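Long-range contacts in SusD-like protein BACOVA_02651 (Bacteroides ovatus, PDB 5E75), which binds polysaccharide at the cell surface and probably captures xyloglucan there before its transport into the periplasm for degradation: residues R47-Y52 with N441-G446; I286-Q291 with E410-F415; L294-R299 with A394-K399; S328-G333 with F415-S420. All blocks are in the same frame, centred on the assembly; numbering follows the deposited sequence.

Contact 1 (R47-Y52 with N441-G446); sequences RANDMY and NNQWRG
Arg445 reaches across to the end of helix 40-46, passing Asn49 and closing on the backbone of Arg47. From CB the chain sets off with CG beside its own backbone N (chi1 -73°) and runs extended to NE. CG lies 4.0 Å from CG of Asn49, the two side chains sliding past each other in opposite directions. NE donates to OE1 of Gln443 at 3.0 Å, and NH2 joins it on the same oxygen and from the same face of the amide. CB of Asn49 sits 4.0 Å above the centre of the guanidinium. At the tip NH1 and NH2 both take the carbonyl O of Arg47, at 2.8 and 2.9 Å, with that oxygen in the guanidinium plane; NH1 also reaches Val61 O. Gln443, held by Arg445, in turn gives NE2 to Ala48 O at 3.2 Å, although its stronger partner is Asp287, which also takes ND2 of Asn49. With an alanine here in place of the arginine, the carbonyl of Arg47 would lose both these donors and the Gln443 amide would probably be set free to turn. Beyond the arginine, one water joins OD1 of Asn49 to N of Gly446, whose CA lies over the Tyr52 ring in a CH-pi contact, 4.0 Å from its centroid. Asn49, with positive phi, ends helix 40-46 in a Schellman motif. The loop 441-446, leaving helix 433-441, thus covers this helix end and Tyr52 of strand 51-52, which pairs with strand 283-284, while Ala48 packs on helix 421-431.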
loop_
_atom_site.group_PDB
_atom_site.type_symbol
_atom_site.label_atom_id
_atom_site.label_comp_id
_atom_site.label_asym_id
_atom_site.label_seq_id
_atom_site.Cartn_x
_atom_site.Cartn_y
_atom_site.Cartn_z
ATOM N N ARG A 47 9.004 -5.519 -2.546
ATOM C CA ARG A 47 9.453 -5.284 -3.905
ATOM C C ARG A 47 9.922 -3.843 -4.110
ATOM O O ARG A 47 10.742 -3.581 -4.981
ATOM C CB ARG A 47 8.348 -5.641 -4.894
ATOM C CG ARG A 47 8.837 -5.821 -6.329
ATOM C CD ARG A 47 7.867 -6.684 -7.061
ATOM N NE ARG A 47 8.166 -6.881 -8.473
ATOM C CZ ARG A 47 9.026 -7.765 -8.961
ATOM N NH1 ARG A 47 9.756 -8.517 -8.149
ATOM N NH2 ARG A 47 9.149 -7.895 -10.270
ATOM N N ALA A 48 9.454 -2.922 -3.270
ATOM C CA ALA A 48 9.929 -1.540 -3.269
ATOM C C ALA A 48 11.261 -1.380 -2.542
ATOM O O ALA A 48 11.826 -0.296 -2.534
ATOM C CB ALA A 48 8.904 -0.627 -2.604
ATOM N N ASN A 49 11.738 -2.454 -1.922
ATOM C CA ASN A 49 12.877 -2.414 -1.006
ATOM C C ASN A 49 12.601 -1.584 0.248
ATOM O O ASN A 49 13.495 -0.948 0.803
ATOM C CB ASN A 49 14.179 -1.954 -1.691
ATOM C CG ASN A 49 15.418 -2.410 -0.945
ATOM O OD1 ASN A 49 15.437 -3.495 -0.368
ATOM N ND2 ASN A 49 16.466 -1.601 -0.978
ATOM N N ASP A 50 11.370 -1.616 0.739
ATOM C CA ASP A 50 11.100 -1.030 2.057
ATOM C C ASP A 50 11.910 -1.804 3.095
ATOM O O ASP A 50 12.460 -1.227 4.034
ATOM C CB ASP A 50 9.621 -1.158 2.449
ATOM C CG ASP A 50 8.694 -0.140 1.783
ATOM O OD1 ASP A 50 9.074 0.631 0.892
ATOM O OD2 ASP A 50 7.498 -0.152 2.155
ATOM N N MET A 51 11.944 -3.124 2.937
ATOM C CA MET A 51 12.561 -4.022 3.915
ATOM C C MET A 51 13.010 -5.301 3.209
ATOM O O MET A 51 12.637 -5.565 2.052
ATOM C CB MET A 51 11.584 -4.311 5.075
ATOM C CG MET A 51 10.538 -5.398 4.807
ATOM S SD MET A 51 9.382 -5.009 3.502
ATOM C CE MET A 51 8.561 -6.558 3.383
ATOM N N TYR A 52 13.819 -6.087 3.906
ATOM C CA TYR A 52 14.401 -7.299 3.352
ATOM C C TYR A 52 14.618 -8.339 4.432
ATOM O O TYR A 52 14.948 -8.012 5.568
ATOM C CB TYR A 52 15.754 -6.963 2.700
ATOM C CG TYR A 52 16.512 -8.144 2.121
ATOM C CD1 TYR A 52 16.143 -8.707 0.908
ATOM C CD2 TYR A 52 17.621 -8.668 2.766
ATOM C CE1 TYR A 52 16.838 -9.774 0.369
ATOM C CE2 TYR A 52 18.313 -9.747 2.232
ATOM C CZ TYR A 52 17.927 -10.276 1.038
ATOM O OH TYR A 52 18.621 -11.349 0.505
ATOM N N ASN A 441 18.423 -0.338 -9.747
ATOM C CA ASN A 441 19.761 -0.914 -9.721
ATOM C C ASN A 441 20.707 -0.205 -8.774
ATOM O O ASN A 441 21.792 -0.714 -8.507
ATOM C CB ASN A 441 20.349 -0.928 -11.133
ATOM C CG ASN A 441 19.790 -2.060 -11.978
ATOM O OD1 ASN A 441 19.863 -3.217 -11.595
ATOM N ND2 ASN A 441 19.196 -1.722 -13.114
ATOM N N ASN A 442 20.310 0.949 -8.273
ATOM C CA ASN A 442 21.108 1.684 -7.308
ATOM C C ASN A 442 20.561 1.656 -5.897
ATOM O O ASN A 442 21.017 2.407 -5.046
ATOM C CB ASN A 442 21.326 3.116 -7.801
ATOM C CG ASN A 442 22.467 3.202 -8.798
ATOM O OD1 ASN A 442 23.635 3.184 -8.411
ATOM N ND2 ASN A 442 22.142 3.235 -10.080
ATOM N N GLN A 443 19.641 0.731 -5.631
ATOM C CA GLN A 443 19.046 0.587 -4.303
ATOM C C GLN A 443 19.794 -0.417 -3.424
ATOM O O GLN A 443 19.424 -0.638 -2.288
ATOM C CB GLN A 443 17.577 0.181 -4.420
ATOM C CG GLN A 443 16.657 1.313 -4.812
ATOM C CD GLN A 443 15.215 0.860 -4.869
ATOM O OE1 GLN A 443 14.765 0.302 -5.867
ATOM N NE2 GLN A 443 14.486 1.074 -3.786
ATOM N N TRP A 444 20.833 -1.037 -3.967
ATOM C CA TRP A 444 21.622 -2.034 -3.224
ATOM C C TRP A 444 20.718 -3.142 -2.691
ATOM O O TRP A 444 20.829 -3.565 -1.540
ATOM C CB TRP A 444 22.407 -1.394 -2.069
ATOM C CG TRP A 444 23.531 -0.478 -2.495
ATOM C CD1 TRP A 444 23.437 0.623 -3.290
ATOM C CD2 TRP A 444 24.910 -0.581 -2.111
ATOM N NE1 TRP A 444 24.674 1.215 -3.428
ATOM C CE2 TRP A 444 25.591 0.490 -2.719
ATOM C CE3 TRP A 444 25.631 -1.480 -1.318
ATOM C CZ2 TRP A 444 26.962 0.689 -2.553
ATOM C CZ3 TRP A 444 26.998 -1.275 -1.159
ATOM C CH2 TRP A 444 27.642 -0.204 -1.776
ATOM N N ARG A 445 19.806 -3.591 -3.536
ATOM C CA ARG A 445 18.844 -4.601 -3.133
ATOM C C ARG A 445 19.540 -5.908 -2.762
ATOM O O ARG A 445 20.392 -6.405 -3.493
ATOM C CB ARG A 445 17.831 -4.836 -4.255
ATOM C CG ARG A 445 16.840 -3.702 -4.419
ATOM C CD ARG A 445 16.222 -3.691 -5.804
ATOM N NE ARG A 445 15.145 -2.698 -5.912
ATOM C CZ ARG A 445 13.866 -2.924 -5.597
ATOM N NH1 ARG A 445 13.484 -4.124 -5.181
ATOM N NH2 ARG A 445 12.976 -1.950 -5.748
ATOM N N GLY A 446 19.169 -6.447 -1.606
ATOM C CA GLY A 446 19.748 -7.694 -1.120
ATOM C C GLY A 446 20.977 -7.509 -0.248
ATOM O O GLY A 446 21.395 -8.461 0.412
HETATM O O HOH W 1 17.727 -4.878 0.375
HETATM O O HOH W 2 19.280 -1.738 0.442
#

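Contact 2 (I286-Q291 with E410-F415); sequences IDMLQQ and ERRVEF
Arg412 carries most of this crossing, sending its guanidinium to Asp287 in the first turn of helix 286-291. The grip is end-on, one nitrogen to each oxygen: Arg412 NH1 donates almost straight to Asp287 OD1 at 2.9 Å (N-H...O 167°), close to the guanidinium plane, whereas NH2 meets OD2 at 2.8 Å from above the carboxylate plane. A bend at chi3 (67°) turns the guanidinium so that CG of Gln291 lies 3.5 Å above one of its faces, the amide of Gln291 stacking on it with the planes nearly parallel. Met288 slides past the arginine in the opposite sense; its SD is 3.8 Å from NH2, and its methyl CE touches the backbone O of Arg412 at 3.5 Å. Next along, Val413 offers CG1 to CB of Gln291 at 3.6 Å and, at 4.1 Å, to CE of Met288. The salt bridge is flanked by aliphatic and thioether groups. The two helices cross nearly perpendicularly, at -99° with axes 9.7 Å apart, which confines contact to these few residues. Helix 404-415 also packs against helices 360-372 and 421-431 through Arg411, which bridges to Asp362 and Asp424, while helix 286-291 rests on strand 460-465 through Phe462.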
loop_
_atom_site.group_PDB
_atom_site.type_symbol
_atom_site.label_atom_id
_atom_site.label_comp_id
_atom_site.label_asym_id
_atom_site.label_seq_id
_atom_site.Cartn_x
_atom_site.Cartn_y
_atom_site.Cartn_z
ATOM N N ILE A 286 18.890 -0.982 4.000
ATOM C CA ILE A 286 19.862 0.093 4.099
ATOM C C ILE A 286 19.386 1.295 3.265
ATOM O O ILE A 286 19.370 2.429 3.746
ATOM C CB ILE A 286 21.225 -0.417 3.653
ATOM C CG1 ILE A 286 21.735 -1.508 4.602
ATOM C CG2 ILE A 286 22.236 0.745 3.598
ATOM C CD1 ILE A 286 23.028 -2.210 4.122
ATOM N N ASP A 287 18.977 1.029 2.024
ATOM C CA ASP A 287 18.449 2.049 1.123
ATOM C C ASP A 287 17.252 2.786 1.735
ATOM O O ASP A 287 17.222 4.021 1.772
ATOM C CB ASP A 287 18.118 1.355 -0.214
ATOM C CG ASP A 287 17.067 2.076 -1.060
ATOM O OD1 ASP A 287 17.187 3.287 -1.316
ATOM O OD2 ASP A 287 16.117 1.383 -1.482
ATOM N N MET A 288 16.263 2.046 2.227
ATOM C CA MET A 288 15.088 2.670 2.828
ATOM C C MET A 288 15.452 3.541 4.032
ATOM O O MET A 288 14.998 4.686 4.161
ATOM C CB MET A 288 14.112 1.595 3.256
ATOM C CG MET A 288 12.833 2.142 3.878
ATOM S SD MET A 288 11.798 3.008 2.667
ATOM C CE MET A 288 11.682 4.650 3.365
ATOM N N LEU A 289 16.306 3.016 4.913
ATOM C CA LEU A 289 16.704 3.776 6.092
ATOM C C LEU A 289 17.400 5.076 5.703
ATOM O O LEU A 289 17.234 6.101 6.367
ATOM C CB LEU A 289 17.583 2.943 7.029
ATOM C CG LEU A 289 16.842 1.837 7.765
ATOM C CD1 LEU A 289 17.850 0.871 8.374
ATOM C CD2 LEU A 289 15.919 2.400 8.825
ATOM N N GLN A 290 18.166 5.052 4.620
ATOM C CA GLN A 290 18.862 6.257 4.184
ATOM C C GLN A 290 17.924 7.297 3.593
ATOM O O GLN A 290 18.303 8.450 3.402
ATOM C CB GLN A 290 19.949 5.905 3.167
ATOM C CG GLN A 290 21.116 5.170 3.781
ATOM C CD GLN A 290 22.063 4.592 2.744
ATOM O OE1 GLN A 290 21.690 4.393 1.585
ATOM N NE2 GLN A 290 23.287 4.286 3.173
ATOM N N GLN A 291 16.692 6.912 3.271
ATOM C CA GLN A 291 15.731 7.878 2.741
ATOM C C GLN A 291 15.284 8.871 3.808
ATOM O O GLN A 291 14.927 10.011 3.490
ATOM C CB GLN A 291 14.485 7.195 2.148
ATOM C CG GLN A 291 14.772 6.226 1.018
ATOM C CD GLN A 291 15.623 6.821 -0.061
ATOM O OE1 GLN A 291 16.753 6.378 -0.301
ATOM N NE2 GLN A 291 15.111 7.832 -0.709
ATOM N N GLU A 410 9.875 11.586 -0.681
ATOM C CA GLU A 410 8.849 11.937 0.281
ATOM C C GLU A 410 7.804 10.834 0.381
ATOM O O GLU A 410 7.370 10.481 1.482
ATOM C CB GLU A 410 8.180 13.279 -0.056
ATOM C CG GLU A 410 7.491 13.923 1.154
ATOM C CD GLU A 410 8.463 14.299 2.256
ATOM O OE1 GLU A 410 9.658 14.554 1.947
ATOM O OE2 GLU A 410 8.034 14.349 3.425
ATOM N N ARG A 411 7.401 10.270 -0.759
ATOM C CA ARG A 411 6.438 9.183 -0.726
ATOM C C ARG A 411 7.021 7.948 -0.044
ATOM O O ARG A 411 6.336 7.300 0.752
ATOM C CB ARG A 411 5.933 8.852 -2.130
ATOM C CG ARG A 411 5.024 9.921 -2.705
ATOM C CD ARG A 411 4.435 9.500 -4.043
ATOM N NE ARG A 411 3.459 8.440 -3.865
ATOM C CZ ARG A 411 2.169 8.621 -3.601
ATOM N NH1 ARG A 411 1.618 9.820 -3.582
ATOM N NH2 ARG A 411 1.380 7.569 -3.410
ATOM N N ARG A 412 8.265 7.595 -0.337
ATOM C CA ARG A 412 8.858 6.426 0.303
ATOM C C ARG A 412 8.816 6.540 1.819
ATOM O O ARG A 412 8.438 5.574 2.501
ATOM C CB ARG A 412 10.293 6.184 -0.186
ATOM C CG ARG A 412 10.377 5.682 -1.616
ATOM C CD ARG A 412 11.782 5.281 -2.038
ATOM N NE ARG A 412 12.227 4.102 -1.296
ATOM C CZ ARG A 412 13.481 3.650 -1.250
ATOM N NH1 ARG A 412 14.470 4.262 -1.903
ATOM N NH2 ARG A 412 13.756 2.582 -0.512
ATOM N N VAL A 413 9.210 7.700 2.361
ATOM C CA VAL A 413 9.253 7.867 3.800
ATOM C C VAL A 413 7.868 8.064 4.422
ATOM O O VAL A 413 7.644 7.651 5.553
ATOM C CB VAL A 413 10.231 8.997 4.281
ATOM C CG1 VAL A 413 11.671 8.712 3.882
ATOM C CG2 VAL A 413 9.848 10.337 3.769
ATOM N N GLU A 414 6.937 8.662 3.704
ATOM C CA GLU A 414 5.588 8.799 4.230
ATOM C C GLU A 414 4.898 7.442 4.313
ATOM O O GLU A 414 4.150 7.191 5.268
ATOM C CB GLU A 414 4.782 9.774 3.374
ATOM C CG GLU A 414 3.376 10.057 3.894
ATOM C CD GLU A 414 3.321 10.734 5.239
ATOM O OE1 GLU A 414 4.316 11.383 5.654
ATOM O OE2 GLU A 414 2.253 10.645 5.889
ATOM N N PHE A 415 5.172 6.559 3.353
ATOM C CA PHE A 415 4.376 5.325 3.201
ATOM C C PHE A 415 5.153 4.030 3.427
ATOM O O PHE A 415 4.677 2.950 3.088
ATOM C CB PHE A 415 3.627 5.296 1.856
ATOM C CG PHE A 415 2.698 6.440 1.700
ATOM C CD1 PHE A 415 1.571 6.518 2.495
ATOM C CD2 PHE A 415 2.960 7.454 0.816
ATOM C CE1 PHE A 415 0.739 7.616 2.407
ATOM C CE2 PHE A 415 2.123 8.531 0.705
ATOM C CZ PHE A 415 1.021 8.609 1.502
#

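Contact 3 (L294-R299 with A394-K399); sequences LADTLR and AKINKK
Arg299 sets out with CG beside its backbone N (chi1 -69°) and then folds at chi3 (-69°), which lays its guanidinium against the methyl of Ala394; Asp296 places its carboxylate beside the same group by turning CG away from its own N (chi1 -163°). CB of Ala394 lies 3.5 Å above the guanidinium plane, toward the rim near NE. The arginine grips Asp296 side-on: NE meets the syn lone pair of OD1 at 3.0 Å, and NH2 reaches OD2 at 3.0 Å from above the carboxylate plane. Its other charged partners, Glu410 and Glu414, lie on helix 404-415, so three carboxylates surround one buried guanidinium and would probably stabilise its positive charge. Ile396 adds the apolar side of the contact. CD1 comes within 3.5 Å of NH2 of Arg299, the two side chains crossing at about a right angle, and CG2 rests 3.8 Å from CB of Ala295. Farther out, where both residues are exposed, CD1 of Leu298 touches CG of Lys395 at 3.6 Å. No direct hydrogen bond joins the two segments, but one water lies 2.9 Å from Ala295 O and 2.8 Å from Ala394 O. Both backbones are changing course here: Asp296 centres an inverse gamma turn just before helix 297-303, and Lys395, with positive phi, closes helix 382-393 in a Schellman motif. The contact thus joins the start of one helix to the end of the other, with Val413 of helix 404-415 packing beneath Asp296 and Arg299.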
loop_
_atom_site.group_PDB
_atom_site.type_symbol
_atom_site.label_atom_id
_atom_site.label_comp_id
_atom_site.label_asym_id
_atom_site.label_seq_id
_atom_site.Cartn_x
_atom_site.Cartn_y
_atom_site.Cartn_z
ATOM N N LEU A 294 17.870 13.291 8.368
ATOM C CA LEU A 294 18.334 13.218 9.748
ATOM C C LEU A 294 17.287 13.717 10.739
ATOM O O LEU A 294 17.098 13.104 11.794
ATOM C CB LEU A 294 19.632 14.001 9.910
ATOM C CG LEU A 294 20.287 13.984 11.292
ATOM C CD1 LEU A 294 20.525 12.574 11.804
ATOM C CD2 LEU A 294 21.597 14.748 11.183
ATOM N N ALA A 295 16.577 14.781 10.374
ATOM C CA ALA A 295 15.566 15.366 11.230
ATOM C C ALA A 295 14.274 14.555 11.269
ATOM O O ALA A 295 13.453 14.783 12.146
ATOM C CB ALA A 295 15.268 16.786 10.787
ATOM N N ASP A 296 14.111 13.603 10.346
ATOM C CA ASP A 296 12.830 12.877 10.159
ATOM C C ASP A 296 12.740 11.649 11.060
ATOM O O ASP A 296 12.391 10.553 10.612
ATOM C CB ASP A 296 12.700 12.487 8.681
ATOM C CG ASP A 296 11.288 12.112 8.246
ATOM O OD1 ASP A 296 10.337 12.294 9.000
ATOM O OD2 ASP A 296 11.183 11.645 7.099
ATOM N N THR A 297 12.991 11.851 12.350
ATOM C CA THR A 297 13.000 10.750 13.306
ATOM C C THR A 297 11.607 10.250 13.662
ATOM O O THR A 297 11.459 9.099 14.072
ATOM C CB THR A 297 13.762 11.131 14.583
ATOM O OG1 THR A 297 13.153 12.272 15.177
ATOM C CG2 THR A 297 15.208 11.440 14.250
ATOM N N LEU A 298 10.585 11.087 13.513
ATOM C CA LEU A 298 9.234 10.671 13.895
ATOM C C LEU A 298 8.718 9.614 12.912
ATOM O O LEU A 298 8.202 8.573 13.322
ATOM C CB LEU A 298 8.272 11.865 13.989
ATOM C CG LEU A 298 8.708 12.958 14.975
ATOM C CD1 LEU A 298 7.693 14.077 14.961
ATOM C CD2 LEU A 298 8.878 12.424 16.393
ATOM N N ARG A 299 8.865 9.876 11.622
ATOM C CA ARG A 299 8.436 8.900 10.640
ATOM C C ARG A 299 9.354 7.673 10.658
ATOM O O ARG A 299 8.882 6.539 10.554
ATOM C CB ARG A 299 8.342 9.503 9.237
ATOM C CG ARG A 299 7.195 10.515 9.085
ATOM C CD ARG A 299 6.944 10.888 7.628
ATOM N NE ARG A 299 8.047 11.677 7.105
ATOM C CZ ARG A 299 7.996 12.440 6.017
ATOM N NH1 ARG A 299 6.892 12.512 5.296
ATOM N NH2 ARG A 299 9.073 13.147 5.661
ATOM N N ALA A 394 5.439 15.941 9.712
ATOM C CA ALA A 394 6.612 15.164 10.123
ATOM C C ALA A 394 7.597 15.984 10.964
ATOM O O ALA A 394 8.584 15.441 11.450
ATOM C CB ALA A 394 7.325 14.604 8.901
ATOM N N LYS A 395 7.314 17.277 11.116
ATOM C CA LYS A 395 8.138 18.217 11.890
ATOM C C LYS A 395 9.533 18.411 11.278
ATOM O O LYS A 395 10.520 18.596 11.990
ATOM C CB LYS A 395 8.206 17.822 13.369
ATOM C CG LYS A 395 6.871 17.425 14.018
ATOM C CD LYS A 395 5.832 18.529 14.041
ATOM C CE LYS A 395 4.536 18.109 14.782
ATOM N NZ LYS A 395 3.426 17.523 13.917
ATOM N N ILE A 396 9.609 18.387 9.952
ATOM C CA ILE A 396 10.828 18.718 9.239
ATOM C C ILE A 396 10.619 19.927 8.319
ATOM O O ILE A 396 9.493 20.397 8.110
ATOM C CB ILE A 396 11.408 17.498 8.470
ATOM C CG1 ILE A 396 10.485 17.046 7.326
ATOM C CG2 ILE A 396 11.683 16.356 9.458
ATOM C CD1 ILE A 396 11.077 15.918 6.512
ATOM N N ASN A 397 11.714 20.446 7.789
ATOM C CA ASN A 397 11.661 21.686 7.036
ATOM C C ASN A 397 10.821 21.593 5.775
ATOM O O ASN A 397 10.805 20.572 5.088
ATOM C CB ASN A 397 13.076 22.145 6.666
ATOM C CG ASN A 397 13.761 21.199 5.691
ATOM O OD1 ASN A 397 14.324 20.183 6.089
ATOM N ND2 ASN A 397 13.722 21.535 4.408
ATOM N N LYS A 398 10.125 22.679 5.475
ATOM C CA LYS A 398 9.428 22.807 4.209
ATOM C C LYS A 398 10.433 23.068 3.093
ATOM O O LYS A 398 11.548 23.557 3.335
ATOM C CB LYS A 398 8.399 23.932 4.279
ATOM C CG LYS A 398 7.316 23.692 5.294
ATOM C CD LYS A 398 6.328 24.842 5.338
ATOM C CE LYS A 398 5.246 24.607 6.361
ATOM N NZ LYS A 398 4.419 25.831 6.538
ATOM N N LYS A 399 10.046 22.727 1.873
ATOM C CA LYS A 399 10.866 22.965 0.694
ATOM C C LYS A 399 10.285 24.114 -0.130
ATOM O O LYS A 399 9.076 24.206 -0.319
ATOM C CB LYS A 399 10.960 21.687 -0.138
ATOM C CG LYS A 399 11.744 20.583 0.562
ATOM C CD LYS A 399 11.875 19.342 -0.304
ATOM C CE LYS A 399 12.836 18.340 0.289
ATOM N NZ LYS A 399 14.232 18.819 0.239
HETATM O O HOH W 3 10.783 15.182 13.181
HETATM O O HOH W 4 9.611 12.775 11.258
#

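Contact 4 (S328-G333 with F415-S420); sequences SPIKKG and FGMEYS
The flat carboxylate of Glu418 takes the ammonium of Lys332 on the anti lone pair of OE2, while OE1 lies in plane at the edge of the Phe415 ring. A second flat group, the carbonyl of Gly416, receives the same NZ within its plane, and the Tyr419 ring has Met417 O 3.6 Å above one face, offset toward the rim. Lys332 brings NZ to both acceptors with CG anti to its backbone N (chi1 -170°) and a bend at chi3 (-66°); the bonds to OE2 of Glu418 and to O of Gly416 are each 2.8 Å long. Before the tip, CD of Lys332 passes 3.6 Å from CG of Glu418, crossing it at a slant. Beside this polar core, CE of Met417 packs on CD1 of Ile330 at 3.6 Å, the side chains crossing at about a right angle. A single water knits the rest, donating to Lys332 O at 2.7 Å and to Met417 O, and accepting from OH of Tyr419. The acceptors sit on a type II beta turn from Phe415 to Glu418, between helices 404-415 and 421-431, with Met417 at the positive-phi corner. A methionine in place of Lys332 would probably leave the Gly416 carbonyl without this donor and strip Glu418 of one positive mate. Glu418 also bridges to Arg359, and NZ of Lys332 also bonds to Tyr230 OH; one carboxylate and two neutral oxygens around the buried ammonium are likely to keep the lysine protonated and help hold the turn.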
loop_
_atom_site.group_PDB
_atom_site.type_symbol
_atom_site.label_atom_id
_atom_site.label_comp_id
_atom_site.label_asym_id
_atom_site.label_seq_id
_atom_site.Cartn_x
_atom_site.Cartn_y
_atom_site.Cartn_z
ATOM N N SER A 328 17.064 -3.480 12.293
ATOM C CA SER A 328 16.065 -2.491 11.911
ATOM C C SER A 328 14.694 -3.154 11.727
ATOM O O SER A 328 14.053 -3.003 10.683
ATOM C CB SER A 328 16.519 -1.734 10.656
ATOM O OG SER A 328 16.964 -2.620 9.650
ATOM N N PRO A 329 14.222 -3.888 12.741
ATOM C CA PRO A 329 12.954 -4.594 12.564
ATOM C C PRO A 329 11.765 -3.640 12.409
ATOM O O PRO A 329 11.813 -2.452 12.755
ATOM C CB PRO A 329 12.855 -5.446 13.834
ATOM C CG PRO A 329 13.710 -4.745 14.871
ATOM C CD PRO A 329 14.814 -4.104 14.081
ATOM N N ILE A 330 10.684 -4.195 11.886
ATOM C CA ILE A 330 9.497 -3.423 11.571
ATOM C C ILE A 330 8.820 -2.907 12.854
ATOM O O ILE A 330 8.584 -3.667 13.797
ATOM C CB ILE A 330 8.511 -4.276 10.741
ATOM C CG1 ILE A 330 9.129 -4.707 9.401
ATOM C CG2 ILE A 330 7.201 -3.530 10.518
ATOM C CD1 ILE A 330 8.365 -5.809 8.707
ATOM N N LYS A 331 8.463 -1.622 12.863
ATOM C CA LYS A 331 7.580 -1.048 13.879
ATOM C C LYS A 331 6.158 -0.830 13.359
ATOM O O LYS A 331 5.190 -1.106 14.060
ATOM C CB LYS A 331 8.137 0.274 14.429
ATOM C CG LYS A 331 7.132 1.075 15.309
ATOM C CD LYS A 331 6.736 0.352 16.586
ATOM C CE LYS A 331 5.453 0.921 17.185
ATOM N NZ LYS A 331 4.278 0.574 16.349
ATOM N N LYS A 332 6.007 -0.326 12.141
ATOM C CA LYS A 332 4.679 -0.093 11.591
ATOM C C LYS A 332 3.953 -1.393 11.306
ATOM O O LYS A 332 4.429 -2.206 10.525
ATOM C CB LYS A 332 4.766 0.737 10.324
ATOM C CG LYS A 332 3.409 1.214 9.840
ATOM C CD LYS A 332 3.494 2.106 8.593
ATOM C CE LYS A 332 4.192 3.429 8.843
ATOM N NZ LYS A 332 4.299 4.231 7.569
ATOM N N GLY A 333 2.793 -1.581 11.937
ATOM C CA GLY A 333 2.089 -2.854 11.897
ATOM C C GLY A 333 2.343 -3.723 13.122
ATOM O O GLY A 333 1.787 -4.820 13.220
ATOM N N PHE A 415 5.172 6.559 3.353
ATOM C CA PHE A 415 4.376 5.325 3.201
ATOM C C PHE A 415 5.153 4.030 3.427
ATOM O O PHE A 415 4.677 2.950 3.088
ATOM C CB PHE A 415 3.627 5.296 1.856
ATOM C CG PHE A 415 2.698 6.440 1.700
ATOM C CD1 PHE A 415 1.571 6.518 2.495
ATOM C CD2 PHE A 415 2.960 7.454 0.816
ATOM C CE1 PHE A 415 0.739 7.616 2.407
ATOM C CE2 PHE A 415 2.123 8.531 0.705
ATOM C CZ PHE A 415 1.021 8.609 1.502
ATOM N N GLY A 416 6.336 4.120 4.022
ATOM C CA GLY A 416 7.111 2.925 4.311
ATOM C C GLY A 416 6.328 1.912 5.127
ATOM O O GLY A 416 5.642 2.271 6.087
ATOM N N MET A 417 6.416 0.642 4.726
ATOM C CA MET A 417 5.733 -0.461 5.422
ATOM C C MET A 417 4.212 -0.313 5.427
ATOM O O MET A 417 3.531 -0.877 6.269
ATOM C CB MET A 417 6.296 -0.670 6.840
ATOM C CG MET A 417 7.775 -1.064 6.875
ATOM S SD MET A 417 8.221 -2.409 5.760
ATOM C CE MET A 417 6.972 -3.645 6.181
ATOM N N GLU A 418 3.670 0.390 4.436
ATOM C CA GLU A 418 2.218 0.421 4.199
ATOM C C GLU A 418 1.837 -0.321 2.923
ATOM O O GLU A 418 0.690 -0.258 2.487
ATOM C CB GLU A 418 1.670 1.852 4.163
ATOM C CG GLU A 418 1.729 2.495 5.531
ATOM C CD GLU A 418 1.242 3.927 5.565
ATOM O OE1 GLU A 418 0.114 4.226 5.088
ATOM O OE2 GLU A 418 1.995 4.728 6.136
ATOM N N TYR A 419 2.783 -1.046 2.349
ATOM C CA TYR A 419 2.496 -1.947 1.228
ATOM C C TYR A 419 1.990 -1.198 0.009
ATOM O O TYR A 419 1.166 -1.716 -0.738
ATOM C CB TYR A 419 1.529 -3.058 1.666
ATOM C CG TYR A 419 1.660 -3.448 3.142
ATOM C CD1 TYR A 419 2.851 -3.905 3.688
ATOM C CD2 TYR A 419 0.560 -3.329 3.983
ATOM C CE1 TYR A 419 2.930 -4.233 5.072
ATOM C CE2 TYR A 419 0.631 -3.651 5.327
ATOM C CZ TYR A 419 1.812 -4.082 5.855
ATOM O OH TYR A 419 1.806 -4.394 7.209
ATOM N N SER A 420 2.513 0.010 -0.192
ATOM C CA SER A 420 2.102 0.867 -1.290
ATOM C C SER A 420 3.253 1.334 -2.184
ATOM O O SER A 420 3.036 1.662 -3.342
ATOM C CB SER A 420 1.384 2.096 -0.733
ATOM O OG SER A 420 2.210 2.781 0.188
HETATM O O HOH W 5 3.839 -3.074 8.071
#

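Overall arrangement
Contacts 2, 3 and 4 lie wholly in the C-terminal half of the chain; contact 1 alone also draws on its N-terminal part. Contact 1 spans the longest loop, and the segments of the other three all lie along the chain between its two. Contact 3 falls within the span of contact 2, while contact 4 alternates along the chain with contacts 2 and 3. Contact 2 touches each of the others, its centre 10 to 12 Å from theirs: Asp287 meets contact 1, Glu410 and Glu414 meet Arg299 of contact 3, and Phe415 is shared with contact 4. Helix 404-415 and its following turn thus connect distant parts of this sugar-binding protein.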